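Local coordinates for uncharacterized protein (Streptococcus mutans, PDB 3L7Y) that probably acts as a magnesium-dependent phosphatase of the haloacid dehalogenase-like hydrolase family and binds a magnesium ion, at residues R59-R70 and S290-L300. Sequence-based numbering, arbitrary orientation.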
ATOM      1  N   ARG A  59      -7.061  -1.416 -22.196  1.00 24.60           N
ATOM      2  CA  ARG A  59      -6.724  -2.829 -22.079  1.00 24.98           C
ATOM      3  C   ARG A  59      -7.250  -3.343 -20.750  1.00 22.90           C
ATOM      4  O   ARG A  59      -7.787  -4.450 -20.675  1.00 19.05           O
ATOM      5  CB  ARG A  59      -5.211  -3.063 -22.213  1.00 16.77           C
ATOM      6  CG  ARG A  59      -4.788  -4.526 -22.131  0.50 20.59           C
ATOM      7  CD  ARG A  59      -3.284  -4.711 -22.344  0.50 18.27           C
ATOM      8  NE  ARG A  59      -2.931  -6.125 -22.449  1.00 25.92           N
ATOM      9  CZ  ARG A  59      -1.688  -6.593 -22.508  1.00 20.22           C
ATOM     10  NH1 ARG A  59      -0.653  -5.760 -22.471  1.00 21.00           N
ATOM     11  NH2 ARG A  59      -1.481  -7.899 -22.601  1.00 20.60           N
ATOM     12  N   PHE A  60      -7.115  -2.527 -19.706  1.00 19.70           N
ATOM     13  CA  PHE A  60      -7.577  -2.928 -18.386  1.00 20.47           C
ATOM     14  C   PHE A  60      -9.087  -3.136 -18.322  1.00 18.45           C
ATOM     15  O   PHE A  60      -9.559  -4.134 -17.789  1.00 19.41           O
ATOM     16  CB  PHE A  60      -7.192  -1.917 -17.302  1.00 17.59           C
ATOM     17  CG  PHE A  60      -7.837  -2.218 -15.974  1.00 19.69           C
ATOM     18  CD1 PHE A  60      -7.410  -3.299 -15.214  1.00 18.66           C
ATOM     19  CD2 PHE A  60      -8.892  -1.459 -15.511  1.00 23.65           C
ATOM     20  CE1 PHE A  60      -8.018  -3.598 -14.002  1.00 17.30           C
ATOM     21  CE2 PHE A  60      -9.502  -1.748 -14.300  1.00 22.66           C
ATOM     22  CZ  PHE A  60      -9.066  -2.823 -13.546  1.00 18.67           C
ATOM     23  N   GLN A  61      -9.848  -2.176 -18.831  1.00 20.16           N
ATOM     24  CA  GLN A  61     -11.294  -2.279 -18.735  1.00 27.21           C
ATOM     25  C   GLN A  61     -11.813  -3.515 -19.481  1.00 27.13           C
ATOM     26  O   GLN A  61     -12.779  -4.142 -19.056  1.00 24.68           O
ATOM     27  CB  GLN A  61     -11.974  -0.982 -19.204  1.00 27.89           C
ATOM     28  CG  GLN A  61     -11.832   0.148 -18.181  1.00 34.81           C
ATOM     29  CD  GLN A  61     -12.481   1.448 -18.611  1.00 50.35           C
ATOM     30  OE1 GLN A  61     -12.216   1.955 -19.703  1.00 58.01           O
ATOM     31  NE2 GLN A  61     -13.325   2.007 -17.740  1.00 47.43           N
ATOM     32  N   ARG A  62     -11.161  -3.870 -20.584  1.00 23.79           N
ATOM     33  CA  ARG A  62     -11.543  -5.060 -21.332  1.00 19.15           C
ATOM     34  C   ARG A  62     -11.181  -6.314 -20.534  1.00 17.99           C
ATOM     35  O   ARG A  62     -11.919  -7.301 -20.521  1.00 18.24           O
ATOM     36  CB  ARG A  62     -10.862  -5.069 -22.707  0.50 24.62           C
ATOM     37  CG  ARG A  62     -11.510  -6.000 -23.720  0.50 37.32           C
ATOM     38  CD  ARG A  62     -10.877  -7.385 -23.714  0.50 43.99           C
ATOM     39  NE  ARG A  62      -9.452  -7.326 -24.042  0.50 45.09           N
ATOM     40  CZ  ARG A  62      -8.257  -7.825 -23.730  0.50 41.49           C
ATOM     41  NH1 ARG A  62      -6.959  -7.649 -23.946  0.50 38.33           N
ATOM     42  NH2 ARG A  62      -8.033  -8.436 -22.573  0.50 41.41           N
ATOM     43  N   ILE A  63     -10.033  -6.272 -19.868  1.00 19.42           N
ATOM     44  CA  ILE A  63      -9.646  -7.359 -18.982  1.00 18.57           C
ATOM     45  C   ILE A  63     -10.644  -7.473 -17.835  1.00 23.12           C
ATOM     46  O   ILE A  63     -11.055  -8.567 -17.466  1.00 16.49           O
ATOM     47  CB  ILE A  63      -8.227  -7.166 -18.455  1.00 20.52           C
ATOM     48  CG1 ILE A  63      -7.221  -7.406 -19.579  1.00 23.44           C
ATOM     49  CG2 ILE A  63      -7.940  -8.116 -17.306  1.00 24.96           C
ATOM     50  CD1 ILE A  63      -5.774  -7.307 -19.123  1.00 31.33           C
ATOM     51  N   LEU A  64     -11.078  -6.331 -17.318  1.00 15.79           N
ATOM     52  CA  LEU A  64     -11.947  -6.305 -16.151  1.00 17.44           C
ATOM     53  C   LEU A  64     -13.278  -6.978 -16.488  1.00 25.16           C
ATOM     54  O   LEU A  64     -13.833  -7.721 -15.678  1.00 19.07           O
ATOM     55  CB  LEU A  64     -12.188  -4.853 -15.712  1.00 16.12           C
ATOM     56  CG  LEU A  64     -12.265  -4.509 -14.227  1.00 23.75           C
ATOM     57  CD1 LEU A  64     -13.299  -3.384 -14.003  1.00 21.50           C
ATOM     58  CD2 LEU A  64     -12.567  -5.738 -13.357  1.00 21.93           C
ATOM     59  N   LYS A  65     -13.796  -6.691 -17.681  1.00 21.32           N
ATOM     60  CA  LYS A  65     -15.032  -7.308 -18.138  1.00 20.79           C
ATOM     61  C   LYS A  65     -14.865  -8.818 -18.169  1.00 23.16           C
ATOM     62  O   LYS A  65     -15.775  -9.563 -17.807  1.00 22.08           O
ATOM     63  CB  LYS A  65     -15.409  -6.791 -19.528  1.00 29.61           C
ATOM     64  CG  LYS A  65     -16.181  -7.794 -20.382  1.00 27.50           C
ATOM     65  N   GLN A  66     -13.711  -9.261 -18.587  1.00 21.72           N
ATOM     66  CA  GLN A  66     -13.466 -10.676 -18.608  1.00 31.22           C
ATOM     67  C   GLN A  66     -13.398 -11.294 -17.247  1.00 30.18           C
ATOM     68  O   GLN A  66     -14.001 -12.296 -17.019  1.00 30.84           O
ATOM     69  CB  GLN A  66     -12.231 -10.937 -19.384  1.00 42.17           C
ATOM     70  CG  GLN A  66     -12.440 -10.520 -20.754  1.00 52.66           C
ATOM     71  CD  GLN A  66     -11.777 -11.415 -21.628  1.00 60.55           C
ATOM     72  OE1 GLN A  66     -10.835 -11.028 -22.306  1.00 59.49           O
ATOM     73  NE2 GLN A  66     -12.197 -12.665 -21.600  1.00 67.82           N
ATOM     74  N   LEU A  67     -12.711 -10.632 -16.337  1.00 16.94           N
ATOM     75  CA  LEU A  67     -12.579 -11.165 -14.989  1.00 19.68           C
ATOM     76  C   LEU A  67     -13.965 -11.297 -14.374  1.00 22.19           C
ATOM     77  O   LEU A  67     -14.297 -12.307 -13.762  1.00 27.32           O
ATOM     78  CB  LEU A  67     -11.703 -10.256 -14.121  1.00 14.70           C
ATOM     79  CG  LEU A  67     -10.258 -10.060 -14.574  1.00 25.79           C
ATOM     80  CD1 LEU A  67      -9.564  -9.088 -13.636  1.00 22.81           C
ATOM     81  CD2 LEU A  67      -9.477 -11.400 -14.649  1.00 16.81           C
ATOM     82  N   GLN A  68     -14.784 -10.275 -14.563  1.00 22.40           N
ATOM     83  CA  GLN A  68     -16.108 -10.257 -13.957  1.00 28.70           C
ATOM     84  C   GLN A  68     -16.991 -11.387 -14.470  1.00 30.17           C
ATOM     85  O   GLN A  68     -17.627 -12.090 -13.679  1.00 30.40           O
ATOM     86  CB  GLN A  68     -16.773  -8.895 -14.164  1.00 31.73           C
ATOM     87  CG  GLN A  68     -16.104  -7.791 -13.365  1.00 37.36           C
ATOM     88  CD  GLN A  68     -16.693  -6.426 -13.636  1.00 40.00           C
ATOM     89  OE1 GLN A  68     -16.738  -5.969 -14.778  1.00 39.13           O
ATOM     90  NE2 GLN A  68     -17.144  -5.762 -12.580  1.00 44.96           N
ATOM     91  N   GLU A  69     -17.016 -11.585 -15.785  1.00 24.39           N
ATOM     92  CA  GLU A  69     -17.873 -12.631 -16.326  1.00 30.79           C
ATOM     93  C   GLU A  69     -17.380 -14.026 -15.945  1.00 23.29           C
ATOM     94  O   GLU A  69     -18.086 -15.002 -16.139  1.00 36.78           O
ATOM     95  CB  GLU A  69     -18.092 -12.481 -17.837  1.00 37.84           C
ATOM     96  CG  GLU A  69     -16.840 -12.536 -18.689  1.00 49.27           C
ATOM     97  CD  GLU A  69     -17.138 -12.312 -20.168  1.00 53.71           C
ATOM     98  OE1 GLU A  69     -16.207 -12.446 -20.992  1.00 58.62           O
ATOM     99  OE2 GLU A  69     -18.303 -12.003 -20.507  1.00 47.88           O
ATOM    100  N   ARG A  70     -16.187 -14.117 -15.402  1.00 24.22           N
ATOM    101  CA  ARG A  70     -15.668 -15.345 -14.847  1.00 27.19           C
ATOM    102  C   ARG A  70     -15.687 -15.407 -13.320  1.00 25.64           C
ATOM    103  O   ARG A  70     -15.167 -16.268 -12.751  1.00 26.55           O
ATOM    104  CB  ARG A  70     -14.252 -15.523 -15.271  1.00 34.20           C
ATOM    105  CG  ARG A  70     -14.177 -16.168 -16.519  1.00 42.85           C
ATOM    106  CD  ARG A  70     -12.861 -16.102 -17.011  1.00 51.91           C
ATOM    107  NE  ARG A  70     -13.028 -16.129 -18.412  1.00 69.89           N
ATOM    108  CZ  ARG A  70     -12.206 -16.675 -19.280  1.00 78.69           C
ATOM    109  NH1 ARG A  70     -11.051 -17.218 -18.895  1.00 76.29           N
ATOM    110  NH2 ARG A  70     -12.558 -16.627 -20.555  1.00 84.68           N
ATOM    111  N   SER A 290       3.618  -2.955 -19.085  1.00 22.28           N
ATOM    112  CA  SER A 290       2.318  -3.527 -18.754  1.00 25.33           C
ATOM    113  C   SER A 290       2.448  -4.950 -18.211  1.00 17.29           C
ATOM    114  O   SER A 290       1.689  -5.849 -18.591  1.00 18.00           O
ATOM    115  CB  SER A 290       1.403  -3.514 -19.980  1.00 26.21           C
ATOM    116  OG  SER A 290       0.898  -2.209 -20.203  1.00 27.48           O
ATOM    117  N   GLY A 291       3.408  -5.143 -17.309  1.00 12.96           N
ATOM    118  CA  GLY A 291       3.727  -6.468 -16.812  1.00 18.69           C
ATOM    119  C   GLY A 291       2.551  -7.176 -16.167  1.00 20.70           C
ATOM    120  O   GLY A 291       2.409  -8.396 -16.277  1.00 17.97           O
ATOM    121  N   VAL A 292       1.711  -6.415 -15.478  1.00 13.55           N
ATOM    122  CA  VAL A 292       0.553  -6.987 -14.803  1.00 12.39           C
ATOM    123  C   VAL A 292      -0.528  -7.447 -15.782  1.00 16.91           C
ATOM    124  O   VAL A 292      -1.033  -8.558 -15.671  1.00 19.69           O
ATOM    125  CB  VAL A 292      -0.076  -5.980 -13.800  1.00 12.17           C
ATOM    126  CG1 VAL A 292      -1.419  -6.479 -13.337  1.00 12.21           C
ATOM    127  CG2 VAL A 292       0.849  -5.752 -12.600  1.00 11.67           C
ATOM    128  N   LEU A 293      -0.911  -6.582 -16.718  1.00 14.96           N
ATOM    129  CA  LEU A 293      -1.993  -6.913 -17.644  1.00 20.55           C
ATOM    130  C   LEU A 293      -1.533  -8.032 -18.565  1.00 15.88           C
ATOM    131  O   LEU A 293      -2.321  -8.873 -18.998  1.00 20.21           O
ATOM    132  CB  LEU A 293      -2.418  -5.692 -18.460  1.00 16.31           C
ATOM    133  CG  LEU A 293      -2.906  -4.497 -17.628  1.00 14.11           C
ATOM    134  CD1 LEU A 293      -3.358  -3.391 -18.546  1.00 14.66           C
ATOM    135  CD2 LEU A 293      -4.042  -4.883 -16.675  1.00 14.49           C
ATOM    136  N   ASP A 294      -0.240  -8.038 -18.851  1.00 13.73           N
ATOM    137  CA  ASP A 294       0.334  -9.055 -19.733  1.00 18.25           C
ATOM    138  C   ASP A 294       0.116 -10.437 -19.135  1.00 13.59           C
ATOM    139  O   ASP A 294      -0.342 -11.361 -19.817  1.00 20.18           O
ATOM    140  CB  ASP A 294       1.818  -8.787 -19.956  1.00 16.99           C
ATOM    141  CG  ASP A 294       2.518  -9.929 -20.659  1.00 33.48           C
ATOM    142  OD1 ASP A 294       3.563 -10.381 -20.140  1.00 38.30           O
ATOM    143  OD2 ASP A 294       2.019 -10.381 -21.718  1.00 30.50           O
ATOM    144  N   VAL A 295       0.448 -10.580 -17.860  1.00 17.24           N
ATOM    145  CA  VAL A 295       0.281 -11.846 -17.156  1.00 15.03           C
ATOM    146  C   VAL A 295      -1.191 -12.212 -17.079  1.00 16.83           C
ATOM    147  O   VAL A 295      -1.550 -13.363 -17.269  1.00 18.34           O
ATOM    148  CB  VAL A 295       0.882 -11.785 -15.736  1.00 22.03           C
ATOM    149  CG1 VAL A 295       0.461 -13.001 -14.909  1.00 14.12           C
ATOM    150  CG2 VAL A 295       2.397 -11.677 -15.816  1.00 19.64           C
ATOM    151  N   ILE A 296      -2.048 -11.227 -16.825  1.00 16.70           N
ATOM    152  CA  ILE A 296      -3.475 -11.495 -16.721  1.00 15.19           C
ATOM    153  C   ILE A 296      -4.080 -11.940 -18.051  1.00 19.41           C
ATOM    154  O   ILE A 296      -4.854 -12.892 -18.073  1.00 17.26           O
ATOM    155  CB  ILE A 296      -4.278 -10.287 -16.177  1.00 13.43           C
ATOM    156  CG1 ILE A 296      -3.772  -9.872 -14.792  1.00 12.90           C
ATOM    157  CG2 ILE A 296      -5.757 -10.633 -16.120  1.00 13.72           C
ATOM    158  CD1 ILE A 296      -4.387  -8.528 -14.302  1.00 16.35           C
ATOM    159  N   ASP A 297      -3.747 -11.249 -19.149  1.00 15.98           N
ATOM    160  CA  ASP A 297      -4.180 -11.673 -20.477  1.00 20.05           C
ATOM    161  C   ASP A 297      -3.645 -13.058 -20.835  1.00 25.23           C
ATOM    162  O   ASP A 297      -4.307 -13.825 -21.533  1.00 30.34           O
ATOM    163  CB  ASP A 297      -3.779 -10.661 -21.556  1.00 25.39           C
ATOM    164  CG  ASP A 297      -4.881  -9.666 -21.864  1.00 25.08           C
ATOM    165  OD1 ASP A 297      -6.057  -9.941 -21.523  1.00 18.78           O
ATOM    166  OD2 ASP A 297      -4.579  -8.611 -22.462  1.00 32.17           O
ATOM    167  N   ASN A 298      -2.439 -13.363 -20.369  1.00 16.68           N
ATOM    168  CA  ASN A 298      -1.859 -14.685 -20.553  1.00 26.97           C
ATOM    169  C   ASN A 298      -2.696 -15.726 -19.819  1.00 30.88           C
ATOM    170  O   ASN A 298      -3.004 -16.785 -20.368  1.00 23.19           O
ATOM    171  CB  ASN A 298      -0.415 -14.714 -20.025  1.00 19.69           C
ATOM    172  CG  ASN A 298       0.340 -15.952 -20.447  1.00 27.24           C
ATOM    173  OD1 ASN A 298       0.995 -16.604 -19.633  1.00 32.92           O
ATOM    174  ND2 ASN A 298       0.250 -16.287 -21.721  1.00 17.41           N
ATOM    175  N   TYR A 299      -3.059 -15.430 -18.573  1.00 21.05           N
ATOM    176  CA  TYR A 299      -3.861 -16.371 -17.800  1.00 24.71           C
ATOM    177  C   TYR A 299      -5.218 -16.579 -18.451  1.00 32.58           C
ATOM    178  O   TYR A 299      -5.657 -17.717 -18.630  1.00 30.14           O
ATOM    179  CB  TYR A 299      -4.054 -15.945 -16.336  1.00 30.78           C
ATOM    180  CG  TYR A 299      -5.060 -16.836 -15.634  1.00 30.66           C
ATOM    181  CD1 TYR A 299      -4.702 -18.106 -15.183  1.00 34.86           C
ATOM    182  CD2 TYR A 299      -6.379 -16.433 -15.469  1.00 27.03           C
ATOM    183  CE1 TYR A 299      -5.624 -18.941 -14.562  1.00 35.45           C
ATOM    184  CE2 TYR A 299      -7.312 -17.257 -14.848  1.00 30.46           C
ATOM    185  CZ  TYR A 299      -6.929 -18.512 -14.397  1.00 33.78           C
ATOM    186  OH  TYR A 299      -7.855 -19.335 -13.789  1.00 30.16           O
ATOM    187  N   LEU A 300      -5.868 -15.481 -18.800  1.00 21.27           N
ATOM    188  CA  LEU A 300      -7.136 -15.548 -19.453  1.00 27.21           C
ATOM    189  C   LEU A 300      -7.041 -16.333 -20.762  1.00 38.37           C
ATOM    190  O   LEU A 300      -7.873 -17.138 -21.040  1.00 34.22           O
ATOM    191  CB  LEU A 300      -7.704 -14.159 -19.703  1.00 27.80           C
ATOM    192  CG  LEU A 300      -8.232 -13.304 -18.557  1.00 26.23           C
ATOM    193  CD1 LEU A 300      -8.610 -11.999 -19.066  1.00 29.96           C
ATOM    194  CD2 LEU A 300      -9.318 -13.943 -17.888  1.00 27.49           C
TER
HETATM  195  O   HOH W   1      -0.416  -2.400 -22.763  1.00 32.24           O
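In the Rossmann-like core of this haloacid dehalogenase-like hydrolase, helix 57-69 and the C-terminal helix 291-301 pack side by side, with Ile-63 as a knob in a hole formed by Leu-293, Ile-296, Asp-297 and Leu-300. The axes of the two segments come within 10.8 Å at their closest, at an angle of 35°. The branches of the knob divide the work: Ile-63 CG2 meets Ile-296 CG2 at 3.5 Å, while Ile-63 CD1 reaches Leu-293 CB at 3.8 Å. Further along, Leu-300 CD1 lies against Gln-66 CB, and CD2 over one face of the Arg-70 guanidinium.

A salt-bridge network lines the more exposed side of the interface, where Arg-59 and Arg-62 converge on the Asp-297 carboxylate. Arg-62, its chain bent at chi2 (-92°) and chi3, comes end-on, NH2 lying 2.7 Å from Asp-297 OD1 and NH1 bonding Asp-297 OD2, though this exposed guanidinium is irregularly modelled and its exact geometry uncertain. Arg-59 stretches out and grips side-on, with NE 3.0 Å from Asp-297 OD2 and NH2 bonding the same oxygen on its anti side. As modelled, OD2 takes three N-H donors, which should favour the ionised carboxylate.

Inward, Phe-60 turns its ring edge to Leu-293 CD2 and joins an aromatic cluster with Phe-48, Phe-74 and Phe-89. Leu-67 rests on strand 39-42 and Val-295 on strand 247-251, adjacent central strands of the sheet.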